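Local coordinates for protein sarcosine oxidase (Pyrococcus horikoshii, PDB 1Y56) that probably catalyses the dehydrogenation of L-proline, serving as the FAD-carrying beta subunit of a larger dehydrogenase complex that also binds FMN, at residues B[50-54]-B[86-90]; B[225-231]-B[299-305]; B[247-251]-B[262-266]. All blocks are in the same frame, centred on the assembly; numbering follows the deposited sequence.

How the contacts relate
The three contacts follow one mixed beta sheet of the FAD-dependent oxidoreductase fold, in which strands 87-91, 241-244, 250-253, 261-263, 221-230 and 299-310 lie side by side in that order. Contact 1 brings a flavin-binding loop onto strand 87-91, contact 3 ties the hairpin in the middle, and contact 2 forms the edge that meets another protein chain. Contacts 2 and 3 have centres about 12 Å apart and touch, with a probable hydrogen bond of 2.8 Å from Val228 N to Gly262 O. Contact 1 stands off, its nearest atoms about 6 Å from contact 3 and about 11 Å from contact 2. Gly50 and Tyr251 belong to the FAD pocket; Ile229, Arg302 and Trp304 belong to the FMN pocket.

Contact 1: B[50-54]-B[86-90]; sequences GIRQQ and GYLFL. With FAD (flavin-adenine dinucleotide), chain I.
Arg52 lays its aliphatic stem across the Tyr87 ring, with CG over the centre of one face, 3.3 Å from the ring centroid and 14° off the normal, a CH-pi contact. The loop between helices 43-46 and 58-78 is thereby held against strand 87-91 of the mixed sheet in this FAD-dependent oxidoreductase fold. CG of Arg52 stands opposite the backbone N (chi1 -158°), and a bend at chi2 carries CD to the edge of the Phe89 ring, 3.8 Å from Phe89 CZ. The guanidinium, tilted to both rings, donates through NH2 to Gln54 O at 3.2 Å. That acceptor lies in the guanidinium plane, but the nitrogen sits above the plane of the carbonyl. NH1 donates to a water 2.7 Å away, which also approaches Tyr87 OH. Gln54 reaches back along an extended chain, with OE1 near Phe89 CD2 and NE2 making a weak bond of 3.4 Å to Tyr87 O; the amide is also hydrogen-bonded through OE1 to Ser138, its strongest polar partner, and through NE2 to Asp143. Met339 of helix 337-354 also packs on Arg52 and Tyr87. At the flavin end, Tyr87 OH lies 3.1 Å from Gly50 O, which sits at the ring edge. The same glycine also donates its backbone N to FAD O4, at 2.9 Å.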
loop_
_atom_site.group_PDB
_atom_site.type_symbol
_atom_site.label_atom_id
_atom_site.label_comp_id
_atom_site.label_asym_id
_atom_site.label_seq_id
_atom_site.Cartn_x
_atom_site.Cartn_y
_atom_site.Cartn_z
ATOM N N GLY B 50 -48.230 -12.023 -18.622
ATOM C CA GLY B 50 -49.400 -12.888 -18.207
ATOM C C GLY B 50 -50.125 -13.214 -19.476
ATOM O O GLY B 50 -49.454 -13.268 -20.501
ATOM N N ILE B 51 -51.445 -13.424 -19.518
ATOM C CA ILE B 51 -52.378 -13.834 -18.488
ATOM C C ILE B 51 -53.258 -14.725 -19.365
ATOM O O ILE B 51 -53.663 -14.325 -20.452
ATOM C CB ILE B 51 -53.286 -12.690 -17.941
ATOM C CG1 ILE B 51 -52.478 -11.612 -17.213
ATOM C CG2 ILE B 51 -54.354 -13.256 -16.986
ATOM C CD1 ILE B 51 -53.315 -10.480 -16.634
ATOM N N ARG B 52 -53.559 -15.925 -18.893
ATOM C CA ARG B 52 -54.012 -16.986 -19.762
ATOM C C ARG B 52 -55.004 -17.878 -19.031
ATOM O O ARG B 52 -54.858 -18.118 -17.825
ATOM C CB ARG B 52 -52.789 -17.807 -20.132
ATOM C CG ARG B 52 -52.898 -18.619 -21.372
ATOM C CD ARG B 52 -52.152 -19.967 -21.225
ATOM N NE ARG B 52 -50.880 -19.894 -20.498
ATOM C CZ ARG B 52 -50.321 -20.919 -19.858
ATOM N NH1 ARG B 52 -49.170 -20.741 -19.228
ATOM N NH2 ARG B 52 -50.909 -22.112 -19.832
ATOM N N GLN B 53 -56.012 -18.370 -19.753
ATOM C CA GLN B 53 -56.957 -19.361 -19.203
ATOM C C GLN B 53 -56.832 -20.717 -19.905
ATOM O O GLN B 53 -57.523 -21.667 -19.545
ATOM C CB GLN B 53 -58.408 -18.871 -19.302
ATOM C CG GLN B 53 -58.717 -17.583 -18.564
ATOM C CD GLN B 53 -59.914 -16.859 -19.148
ATOM O OE1 GLN B 53 -60.996 -16.856 -18.553
ATOM N NE2 GLN B 53 -59.733 -16.250 -20.323
ATOM N N GLN B 54 -55.965 -20.792 -20.915
ATOM C CA GLN B 54 -55.761 -22.016 -21.690
ATOM C C GLN B 54 -54.800 -22.984 -20.986
ATOM O O GLN B 54 -53.619 -23.076 -21.311
ATOM C CB GLN B 54 -55.305 -21.695 -23.112
ATOM C CG GLN B 54 -56.344 -20.942 -23.929
ATOM C CD GLN B 54 -55.881 -20.662 -25.346
ATOM O OE1 GLN B 54 -55.670 -21.579 -26.138
ATOM N NE2 GLN B 54 -55.719 -19.382 -25.672
ATOM N N GLY B 86 -55.953 -11.499 -26.279
ATOM C CA GLY B 86 -55.929 -12.934 -26.580
ATOM C C GLY B 86 -54.581 -13.617 -26.403
ATOM O O GLY B 86 -53.565 -12.959 -26.157
ATOM N N TYR B 87 -54.601 -14.946 -26.505
ATOM C CA TYR B 87 -53.416 -15.804 -26.547
ATOM C C TYR B 87 -53.595 -16.686 -27.752
ATOM O O TYR B 87 -54.684 -17.190 -27.999
ATOM C CB TYR B 87 -53.384 -16.733 -25.351
ATOM C CG TYR B 87 -52.280 -16.564 -24.330
ATOM C CD1 TYR B 87 -51.338 -17.569 -24.148
ATOM C CD2 TYR B 87 -52.224 -15.447 -23.493
ATOM C CE1 TYR B 87 -50.348 -17.461 -23.183
ATOM C CE2 TYR B 87 -51.227 -15.324 -22.514
ATOM C CZ TYR B 87 -50.298 -16.339 -22.365
ATOM O OH TYR B 87 -49.313 -16.251 -21.411
ATOM N N LEU B 88 -52.512 -16.913 -28.477
ATOM C CA LEU B 88 -52.562 -17.628 -29.735
ATOM C C LEU B 88 -51.533 -18.754 -29.744
ATOM O O LEU B 88 -50.335 -18.504 -29.856
ATOM C CB LEU B 88 -52.269 -16.638 -30.848
ATOM C CG LEU B 88 -52.606 -17.018 -32.270
ATOM C CD1 LEU B 88 -54.122 -17.088 -32.442
ATOM C CD2 LEU B 88 -52.000 -15.974 -33.180
ATOM N N PHE B 89 -51.993 -19.992 -29.601
ATOM C CA PHE B 89 -51.103 -21.145 -29.655
ATOM C C PHE B 89 -51.005 -21.643 -31.089
ATOM O O PHE B 89 -51.983 -22.160 -31.624
ATOM C CB PHE B 89 -51.648 -22.263 -28.778
ATOM C CG PHE B 89 -51.482 -22.031 -27.299
ATOM C CD1 PHE B 89 -50.397 -22.571 -26.613
ATOM C CD2 PHE B 89 -52.437 -21.308 -26.576
ATOM C CE1 PHE B 89 -50.260 -22.378 -25.240
ATOM C CE2 PHE B 89 -52.299 -21.115 -25.205
ATOM C CZ PHE B 89 -51.219 -21.645 -24.538
ATOM N N LEU B 90 -49.845 -21.491 -31.723
ATOM C CA LEU B 90 -49.684 -21.994 -33.093
ATOM C C LEU B 90 -49.457 -23.502 -33.131
ATOM O O LEU B 90 -48.614 -24.015 -32.409
ATOM C CB LEU B 90 -48.524 -21.303 -33.808
ATOM C CG LEU B 90 -48.478 -19.781 -33.851
ATOM C CD1 LEU B 90 -47.130 -19.331 -34.382
ATOM C CD2 LEU B 90 -49.632 -19.243 -34.682
HETATM P PA FAD I . -41.790 -12.890 -6.374
HETATM O O1A FAD I . -40.374 -13.364 -6.516
HETATM O O2A FAD I . -42.290 -11.834 -7.324
HETATM O O5B FAD I . -42.024 -12.441 -4.851
HETATM C C5B FAD I . -41.331 -13.067 -3.784
HETATM C C4B FAD I . -40.761 -11.954 -2.927
HETATM O O4B FAD I . -40.366 -12.489 -1.669
HETATM C C3B FAD I . -39.523 -11.303 -3.540
HETATM O O3B FAD I . -39.805 -9.930 -3.859
HETATM C C2B FAD I . -38.454 -11.433 -2.468
HETATM O O2B FAD I . -37.744 -10.234 -2.204
HETATM C C1B FAD I . -39.240 -11.749 -1.225
HETATM N N9A FAD I . -38.427 -12.486 -0.234
HETATM C C8A FAD I . -37.632 -13.552 -0.440
HETATM N N7A FAD I . -37.057 -13.887 0.739
HETATM C C5A FAD I . -37.501 -13.022 1.674
HETATM C C6A FAD I . -37.279 -12.874 3.039
HETATM N N6A FAD I . -36.453 -13.723 3.699
HETATM N N1A FAD I . -37.897 -11.877 3.702
HETATM C C2A FAD I . -38.727 -11.022 3.068
HETATM N N3A FAD I . -38.964 -11.139 1.752
HETATM C C4A FAD I . -38.364 -12.137 1.048
HETATM N N1 FAD I . -45.938 -15.368 -14.935
HETATM C C2 FAD I . -47.089 -15.162 -15.604
HETATM O O2 FAD I . -48.165 -15.406 -15.027
HETATM N N3 FAD I . -47.118 -14.704 -16.871
HETATM C C4 FAD I . -45.993 -14.413 -17.553
HETATM O O4 FAD I . -46.042 -13.979 -18.729
HETATM C C4X FAD I . -44.762 -14.610 -16.939
HETATM N N5 FAD I . -43.584 -14.347 -17.558
HETATM C C5X FAD I . -42.404 -14.544 -16.912
HETATM C C6 FAD I . -41.210 -14.258 -17.585
HETATM C C7 FAD I . -39.978 -14.441 -16.950
HETATM C C7M FAD I . -38.698 -14.128 -17.692
HETATM C C8 FAD I . -39.952 -14.919 -15.631
HETATM C C8M FAD I . -38.679 -15.135 -14.910
HETATM C C9 FAD I . -41.139 -15.206 -14.959
HETATM C C9A FAD I . -42.372 -15.020 -15.584
HETATM N N10 FAD I . -43.506 -15.305 -14.908
HETATM C C10 FAD I . -44.761 -15.121 -15.539
HETATM C "C1'" FAD I . -43.437 -15.822 -13.546
HETATM C "C2'" FAD I . -43.877 -14.779 -12.553
HETATM O "O2'" FAD I . -42.888 -13.757 -12.545
HETATM C "C3'" FAD I . -43.923 -15.418 -11.184
HETATM O "O3'" FAD I . -44.771 -16.573 -11.226
HETATM C "C4'" FAD I . -44.455 -14.421 -10.171
HETATM O "O4'" FAD I . -43.647 -13.231 -10.135
HETATM C "C5'" FAD I . -44.490 -15.038 -8.785
HETATM O "O5'" FAD I . -44.779 -13.961 -7.905
HETATM P P FAD I . -44.383 -14.102 -6.376
HETATM O O1P FAD I . -44.816 -15.475 -5.932
HETATM O O2P FAD I . -44.876 -12.862 -5.687
HETATM O O3P FAD I . -42.775 -14.152 -6.486
HETATM O O HOH W 1 -47.839 -18.556 -20.044
#

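Contact 2: B[225-231]-B[299-305]; sequences HQAVITQ and LILRTWA. With FMN (flavin mononucleotide), chain E.
Trp304 is held between Ala227 and the FMN. The methyl CB of Ala227 covers one face of the indole, 3.8 Å from the centroid of the six-membered ring of Trp304, a CH-pi contact offset toward the rim, while the flavin lies over the opposite face. Ile229 CB meets the indole edge in its plane, and from there Ile229 CG1 reaches to 3.8 Å from FMN O4. Arg302 runs out beside the cofactor, bends at chi3 (-83°), and sends NH2 to FMN O4' at 3.2 Å; the phosphate lies at the edge of the guanidinium. Trp304 NE1 is tied to Arg46 O, which, with the packing on its two faces, probably limits rotation of the indole.

Behind this first shell stands an antiparallel beta ladder. Ala227 and Trp304 form a hydrogen-bonded pair, with Ala227 N to Trp304 O at 2.9 Å, and Ile229 N continues it to Arg302 O. A beta bulge follows: Ile229 O takes Leu301 N, at 3.1 Å, and the register shifts by one, so that Thr230 pairs with Ile300, their side chains diverging. Past the bulge Gln231 grips Leu299 twice, its backbone N donating to Leu299 O and its side-chain OE1 receiving Leu299 N on a lone pair at 3.1 Å. The face away from FMN carries Val228 and Thr303, packed against Phe288 and Phe280 of helix 278-291; Val228 CG2 meets Ile300 CG2 at 3.5 Å. Another protein chain bonds to NE and NH1 of Arg302 and pairs a strand with Leu299 and Ile300, which extends the sheet across the interface.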
loop_
_atom_site.group_PDB
_atom_site.type_symbol
_atom_site.label_atom_id
_atom_site.label_comp_id
_atom_site.label_asym_id
_atom_site.label_seq_id
_atom_site.Cartn_x
_atom_site.Cartn_y
_atom_site.Cartn_z
ATOM N N HIS B 225 -34.761 -18.629 -16.157
ATOM C CA HIS B 225 -35.382 -18.348 -17.465
ATOM C C HIS B 225 -34.981 -16.958 -17.956
ATOM O O HIS B 225 -34.513 -16.132 -17.164
ATOM C CB HIS B 225 -36.898 -18.560 -17.432
ATOM C CG HIS B 225 -37.289 -20.007 -17.528
ATOM N ND1 HIS B 225 -37.159 -20.886 -16.468
ATOM C CD2 HIS B 225 -37.759 -20.740 -18.568
ATOM C CE1 HIS B 225 -37.553 -22.091 -16.847
ATOM N NE2 HIS B 225 -37.925 -22.029 -18.114
ATOM N N GLN B 226 -35.106 -16.719 -19.256
ATOM C CA GLN B 226 -34.616 -15.473 -19.843
ATOM C C GLN B 226 -35.612 -14.788 -20.779
ATOM O O GLN B 226 -36.563 -15.407 -21.270
ATOM C CB GLN B 226 -33.281 -15.699 -20.560
ATOM C CG GLN B 226 -32.114 -16.051 -19.629
ATOM C CD GLN B 226 -30.794 -16.176 -20.370
ATOM O OE1 GLN B 226 -30.234 -15.179 -20.827
ATOM N NE2 GLN B 226 -30.294 -17.401 -20.500
ATOM N N ALA B 227 -35.401 -13.497 -21.012
ATOM C CA ALA B 227 -36.244 -12.752 -21.936
ATOM C C ALA B 227 -35.437 -11.778 -22.779
ATOM O O ALA B 227 -34.308 -11.421 -22.436
ATOM C CB ALA B 227 -37.387 -12.036 -21.193
ATOM N N VAL B 228 -36.029 -11.371 -23.896
ATOM C CA VAL B 228 -35.454 -10.366 -24.780
ATOM C C VAL B 228 -36.455 -9.221 -24.966
ATOM O O VAL B 228 -37.659 -9.399 -24.791
ATOM C CB VAL B 228 -35.046 -10.997 -26.130
ATOM C CG1 VAL B 228 -36.266 -11.496 -26.883
ATOM C CG2 VAL B 228 -34.232 -10.034 -26.970
ATOM N N ILE B 229 -35.951 -8.037 -25.282
ATOM C CA ILE B 229 -36.808 -6.932 -25.693
ATOM C C ILE B 229 -36.226 -6.326 -26.969
ATOM O O ILE B 229 -35.010 -6.131 -27.077
ATOM C CB ILE B 229 -36.974 -5.855 -24.567
ATOM C CG1 ILE B 229 -37.984 -4.788 -24.971
ATOM C CG2 ILE B 229 -35.624 -5.192 -24.197
ATOM C CD1 ILE B 229 -39.360 -5.307 -25.087
ATOM N N THR B 230 -37.082 -6.051 -27.944
ATOM C CA THR B 230 -36.620 -5.393 -29.158
ATOM C C THR B 230 -36.877 -3.893 -29.074
ATOM O O THR B 230 -37.410 -3.397 -28.080
ATOM C CB THR B 230 -37.291 -5.958 -30.413
ATOM O OG1 THR B 230 -38.518 -5.263 -30.655
ATOM C CG2 THR B 230 -37.583 -7.431 -30.258
ATOM N N GLN B 231 -36.481 -3.175 -30.120
ATOM C CA GLN B 231 -36.781 -1.755 -30.251
ATOM C C GLN B 231 -38.286 -1.580 -30.425
ATOM O O GLN B 231 -38.946 -2.490 -30.909
ATOM C CB GLN B 231 -36.057 -1.190 -31.452
ATOM C CG GLN B 231 -36.485 -1.810 -32.745
ATOM C CD GLN B 231 -35.895 -1.098 -33.932
ATOM O OE1 GLN B 231 -35.006 -1.624 -34.620
ATOM N NE2 GLN B 231 -36.375 0.118 -34.178
ATOM N N LEU B 299 -33.822 -4.442 -34.250
ATOM C CA LEU B 299 -32.765 -4.361 -33.252
ATOM C C LEU B 299 -33.160 -5.007 -31.915
ATOM O O LEU B 299 -34.249 -4.731 -31.383
ATOM C CB LEU B 299 -32.439 -2.893 -33.011
ATOM C CG LEU B 299 -31.257 -2.176 -33.666
ATOM C CD1 LEU B 299 -30.541 -2.999 -34.713
ATOM C CD2 LEU B 299 -31.727 -0.853 -34.232
ATOM N N ILE B 300 -32.287 -5.868 -31.382
ATOM C CA ILE B 300 -32.401 -6.314 -29.989
ATOM C C ILE B 300 -31.723 -5.275 -29.112
ATOM O O ILE B 300 -30.610 -4.866 -29.415
ATOM C CB ILE B 300 -31.727 -7.665 -29.753
ATOM C CG1 ILE B 300 -32.492 -8.770 -30.456
ATOM C CG2 ILE B 300 -31.665 -7.976 -28.272
ATOM C CD1 ILE B 300 -31.677 -10.021 -30.670
ATOM N N LEU B 301 -32.386 -4.850 -28.038
ATOM C CA LEU B 301 -31.844 -3.799 -27.170
ATOM C C LEU B 301 -31.157 -4.330 -25.927
ATOM O O LEU B 301 -30.062 -3.892 -25.593
ATOM C CB LEU B 301 -32.932 -2.811 -26.751
ATOM C CG LEU B 301 -33.499 -1.918 -27.855
ATOM C CD1 LEU B 301 -34.507 -0.947 -27.270
ATOM C CD2 LEU B 301 -32.401 -1.178 -28.610
ATOM N N ARG B 302 -31.815 -5.266 -25.251
ATOM C CA ARG B 302 -31.353 -5.831 -23.992
ATOM C C ARG B 302 -31.945 -7.232 -23.826
ATOM O O ARG B 302 -32.932 -7.597 -24.469
ATOM C CB ARG B 302 -31.755 -4.919 -22.812
ATOM C CG ARG B 302 -31.597 -5.532 -21.397
ATOM C CD ARG B 302 -31.923 -4.534 -20.267
ATOM N NE ARG B 302 -30.766 -3.691 -19.986
ATOM C CZ ARG B 302 -30.070 -3.678 -18.848
ATOM N NH1 ARG B 302 -29.023 -2.868 -18.737
ATOM N NH2 ARG B 302 -30.415 -4.449 -17.820
ATOM N N THR B 303 -31.314 -8.002 -22.947
ATOM C CA THR B 303 -31.743 -9.335 -22.573
ATOM C C THR B 303 -31.654 -9.396 -21.054
ATOM O O THR B 303 -30.768 -8.765 -20.478
ATOM C CB THR B 303 -30.785 -10.351 -23.182
ATOM O OG1 THR B 303 -31.128 -10.542 -24.557
ATOM C CG2 THR B 303 -30.871 -11.679 -22.483
ATOM N N TRP B 304 -32.564 -10.117 -20.398
ATOM C CA TRP B 304 -32.449 -10.315 -18.950
ATOM C C TRP B 304 -32.886 -11.710 -18.481
ATOM O O TRP B 304 -33.290 -12.544 -19.295
ATOM C CB TRP B 304 -33.186 -9.215 -18.179
ATOM C CG TRP B 304 -34.659 -9.296 -18.285
ATOM C CD1 TRP B 304 -35.511 -9.847 -17.383
ATOM C CD2 TRP B 304 -35.459 -8.807 -19.351
ATOM N NE1 TRP B 304 -36.801 -9.742 -17.827
ATOM C CE2 TRP B 304 -36.797 -9.103 -19.036
ATOM C CE3 TRP B 304 -35.176 -8.145 -20.552
ATOM C CZ2 TRP B 304 -37.855 -8.755 -19.870
ATOM C CZ3 TRP B 304 -36.221 -7.810 -21.384
ATOM C CH2 TRP B 304 -37.546 -8.112 -21.037
ATOM N N ALA B 305 -32.791 -11.949 -17.172
ATOM C CA ALA B 305 -33.145 -13.234 -16.585
ATOM C C ALA B 305 -33.978 -13.091 -15.307
ATOM O O ALA B 305 -34.006 -12.029 -14.675
ATOM C CB ALA B 305 -31.886 -14.047 -16.300
HETATM N N1 FMN E . -35.119 -3.206 -20.831
HETATM C C2 FMN E . -34.835 -2.280 -21.776
HETATM O O2 FMN E . -33.645 -1.946 -21.981
HETATM N N3 FMN E . -35.814 -1.711 -22.506
HETATM C C4 FMN E . -37.101 -2.054 -22.301
HETATM O O4 FMN E . -38.003 -1.519 -22.981
HETATM C C4A FMN E . -37.423 -3.010 -21.328
HETATM N N5 FMN E . -38.713 -3.375 -21.096
HETATM C C5A FMN E . -39.048 -4.300 -20.157
HETATM C C6 FMN E . -40.393 -4.635 -19.965
HETATM C C7 FMN E . -40.765 -5.579 -19.004
HETATM C C7M FMN E . -42.237 -5.895 -18.843
HETATM C C8 FMN E . -39.768 -6.191 -18.230
HETATM C C8M FMN E . -40.089 -7.205 -17.196
HETATM C C9 FMN E . -38.424 -5.854 -18.418
HETATM C C9A FMN E . -38.053 -4.910 -19.382
HETATM N N10 FMN E . -36.698 -4.539 -19.601
HETATM C C10 FMN E . -36.387 -3.583 -20.589
HETATM C "C1'" FMN E . -35.610 -5.148 -18.853
HETATM C "C2'" FMN E . -35.344 -4.435 -17.554
HETATM O "O2'" FMN E . -34.098 -3.731 -17.700
HETATM C "C3'" FMN E . -35.374 -5.524 -16.466
HETATM O "O3'" FMN E . -35.955 -5.051 -15.238
HETATM C "C4'" FMN E . -34.002 -6.058 -16.206
HETATM O "O4'" FMN E . -33.142 -5.936 -17.070
HETATM C "C5'" FMN E . -33.696 -6.727 -14.882
HETATM O "O5'" FMN E . -32.575 -6.071 -14.298
HETATM P P FMN E . -31.072 -6.566 -14.605
HETATM O O1P FMN E . -30.955 -7.818 -13.775
HETATM O O2P FMN E . -30.221 -5.404 -14.161
HETATM O O3P FMN E . -30.983 -6.830 -16.081
#

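Contact 3: B[247-251]-B[262-266]; sequences YGHAY and GGIGY
Backbone hydrogen bonds tie Tyr251 to Gly263 and Gly248 to Gly265. Tyr251 N donates to Gly263 O at 3.2 Å with an N-H...O angle of 165°, and Gly263 N returns a weak bond to Tyr251 O. Farther along, Gly265 N reaches Gly248 O at 2.9 Å, nearly straight at 171°. CA-H...O contacts fill in between, with Ala250 CA set against Gly263 O and Ile264 CA against His249 O. These links pair strands 250-253 and 261-263, the two arms of a beta hairpin, at the end away from its turn.

Ring packing comes from Tyr251. Its CG sits between the backbone N and carbonyl carbon (chi1 67°), which folds the ring over the Gly262-Gly263 backbone, with Gly263 N 3.1 Å above the Tyr251 ring plane and toward its rim. Met241 and Ile243 of strand 241-244 also pack on this tyrosine, and FAD touches it. Cut back to an alanine, Tyr251 would lose the ring, which is likely to uncover the Gly262-Gly263 peptide and open a gap beside the flavin.

Apolar contact between side chains is slight: Ala250 CB meets Ile264 CG2 at 3.9 Å.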
loop_
_atom_site.group_PDB
_atom_site.type_symbol
_atom_site.label_atom_id
_atom_site.label_comp_id
_atom_site.label_asym_id
_atom_site.label_seq_id
_atom_site.Cartn_x
_atom_site.Cartn_y
_atom_site.Cartn_z
ATOM N N TYR B 247 -41.486 -24.311 -32.085
ATOM C CA TYR B 247 -40.243 -23.533 -32.141
ATOM C C TYR B 247 -39.730 -23.085 -30.760
ATOM O O TYR B 247 -39.639 -21.901 -30.466
ATOM C CB TYR B 247 -40.357 -22.361 -33.122
ATOM C CG TYR B 247 -40.407 -22.787 -34.578
ATOM C CD1 TYR B 247 -41.522 -22.498 -35.378
ATOM C CD2 TYR B 247 -39.344 -23.488 -35.156
ATOM C CE1 TYR B 247 -41.569 -22.903 -36.718
ATOM C CE2 TYR B 247 -39.380 -23.892 -36.491
ATOM C CZ TYR B 247 -40.493 -23.601 -37.261
ATOM O OH TYR B 247 -40.517 -24.004 -38.569
ATOM N N GLY B 248 -39.563 -24.043 -29.851
ATOM C CA GLY B 248 -38.669 -23.922 -28.698
ATOM C C GLY B 248 -39.449 -23.315 -27.522
ATOM O O GLY B 248 -38.880 -22.586 -26.701
ATOM N N HIS B 249 -40.743 -23.618 -27.432
ATOM C CA HIS B 249 -41.623 -22.982 -26.445
ATOM C C HIS B 249 -41.474 -21.455 -26.453
ATOM O O HIS B 249 -41.481 -20.804 -25.409
ATOM C CB HIS B 249 -41.408 -23.565 -25.037
ATOM C CG HIS B 249 -41.554 -25.058 -24.969
ATOM N ND1 HIS B 249 -42.147 -25.802 -25.975
ATOM C CD2 HIS B 249 -41.196 -25.944 -24.008
ATOM C CE1 HIS B 249 -42.131 -27.080 -25.644
ATOM N NE2 HIS B 249 -41.567 -27.192 -24.453
ATOM N N ALA B 250 -41.331 -20.898 -27.650
ATOM C CA ALA B 250 -41.290 -19.462 -27.816
ATOM C C ALA B 250 -42.617 -18.857 -27.414
ATOM O O ALA B 250 -43.688 -19.396 -27.722
ATOM C CB ALA B 250 -40.984 -19.108 -29.240
ATOM N N TYR B 251 -42.527 -17.745 -26.699
ATOM C CA TYR B 251 -43.646 -16.848 -26.509
ATOM C C TYR B 251 -43.164 -15.442 -26.863
ATOM O O TYR B 251 -42.054 -15.056 -26.488
ATOM C CB TYR B 251 -44.150 -16.924 -25.071
ATOM C CG TYR B 251 -43.189 -16.407 -24.026
ATOM C CD1 TYR B 251 -42.228 -17.237 -23.463
ATOM C CD2 TYR B 251 -43.250 -15.085 -23.591
ATOM C CE1 TYR B 251 -41.356 -16.770 -22.499
ATOM C CE2 TYR B 251 -42.382 -14.603 -22.630
ATOM C CZ TYR B 251 -41.434 -15.450 -22.081
ATOM O OH TYR B 251 -40.562 -14.968 -21.119
ATOM N N GLY B 262 -40.251 -11.203 -25.065
ATOM C CA GLY B 262 -40.506 -12.630 -25.077
ATOM C C GLY B 262 -39.324 -13.467 -24.665
ATOM O O GLY B 262 -38.223 -12.956 -24.475
ATOM N N GLY B 263 -39.569 -14.765 -24.530
ATOM C CA GLY B 263 -38.532 -15.721 -24.193
ATOM C C GLY B 263 -38.776 -17.027 -24.916
ATOM O O GLY B 263 -39.546 -17.075 -25.878
ATOM N N ILE B 264 -38.094 -18.072 -24.452
ATOM C CA ILE B 264 -38.236 -19.436 -24.949
ATOM C C ILE B 264 -38.068 -20.395 -23.767
ATOM O O ILE B 264 -37.734 -19.966 -22.654
ATOM C CB ILE B 264 -37.201 -19.775 -26.052
ATOM C CG1 ILE B 264 -35.790 -19.372 -25.622
ATOM C CG2 ILE B 264 -37.558 -19.108 -27.367
ATOM C CD1 ILE B 264 -34.700 -19.921 -26.506
ATOM N N GLY B 265 -38.299 -21.684 -24.011
ATOM C CA GLY B 265 -38.147 -22.722 -22.987
ATOM C C GLY B 265 -36.798 -22.795 -22.280
ATOM O O GLY B 265 -36.751 -23.067 -21.086
ATOM N N TYR B 266 -35.714 -22.537 -23.018
ATOM C CA TYR B 266 -34.321 -22.619 -22.537
ATOM C C TYR B 266 -34.091 -22.368 -21.037
ATOM O O TYR B 266 -33.942 -21.235 -20.590
ATOM C CB TYR B 266 -33.442 -21.701 -23.393
ATOM C CG TYR B 266 -31.943 -21.868 -23.200
ATOM C CD1 TYR B 266 -31.244 -22.916 -23.808
ATOM C CD2 TYR B 266 -31.226 -20.960 -22.430
ATOM C CE1 TYR B 266 -29.866 -23.060 -23.632
ATOM C CE2 TYR B 266 -29.861 -21.092 -22.247
ATOM C CZ TYR B 266 -29.182 -22.137 -22.847
ATOM O OH TYR B 266 -27.820 -22.231 -22.648
#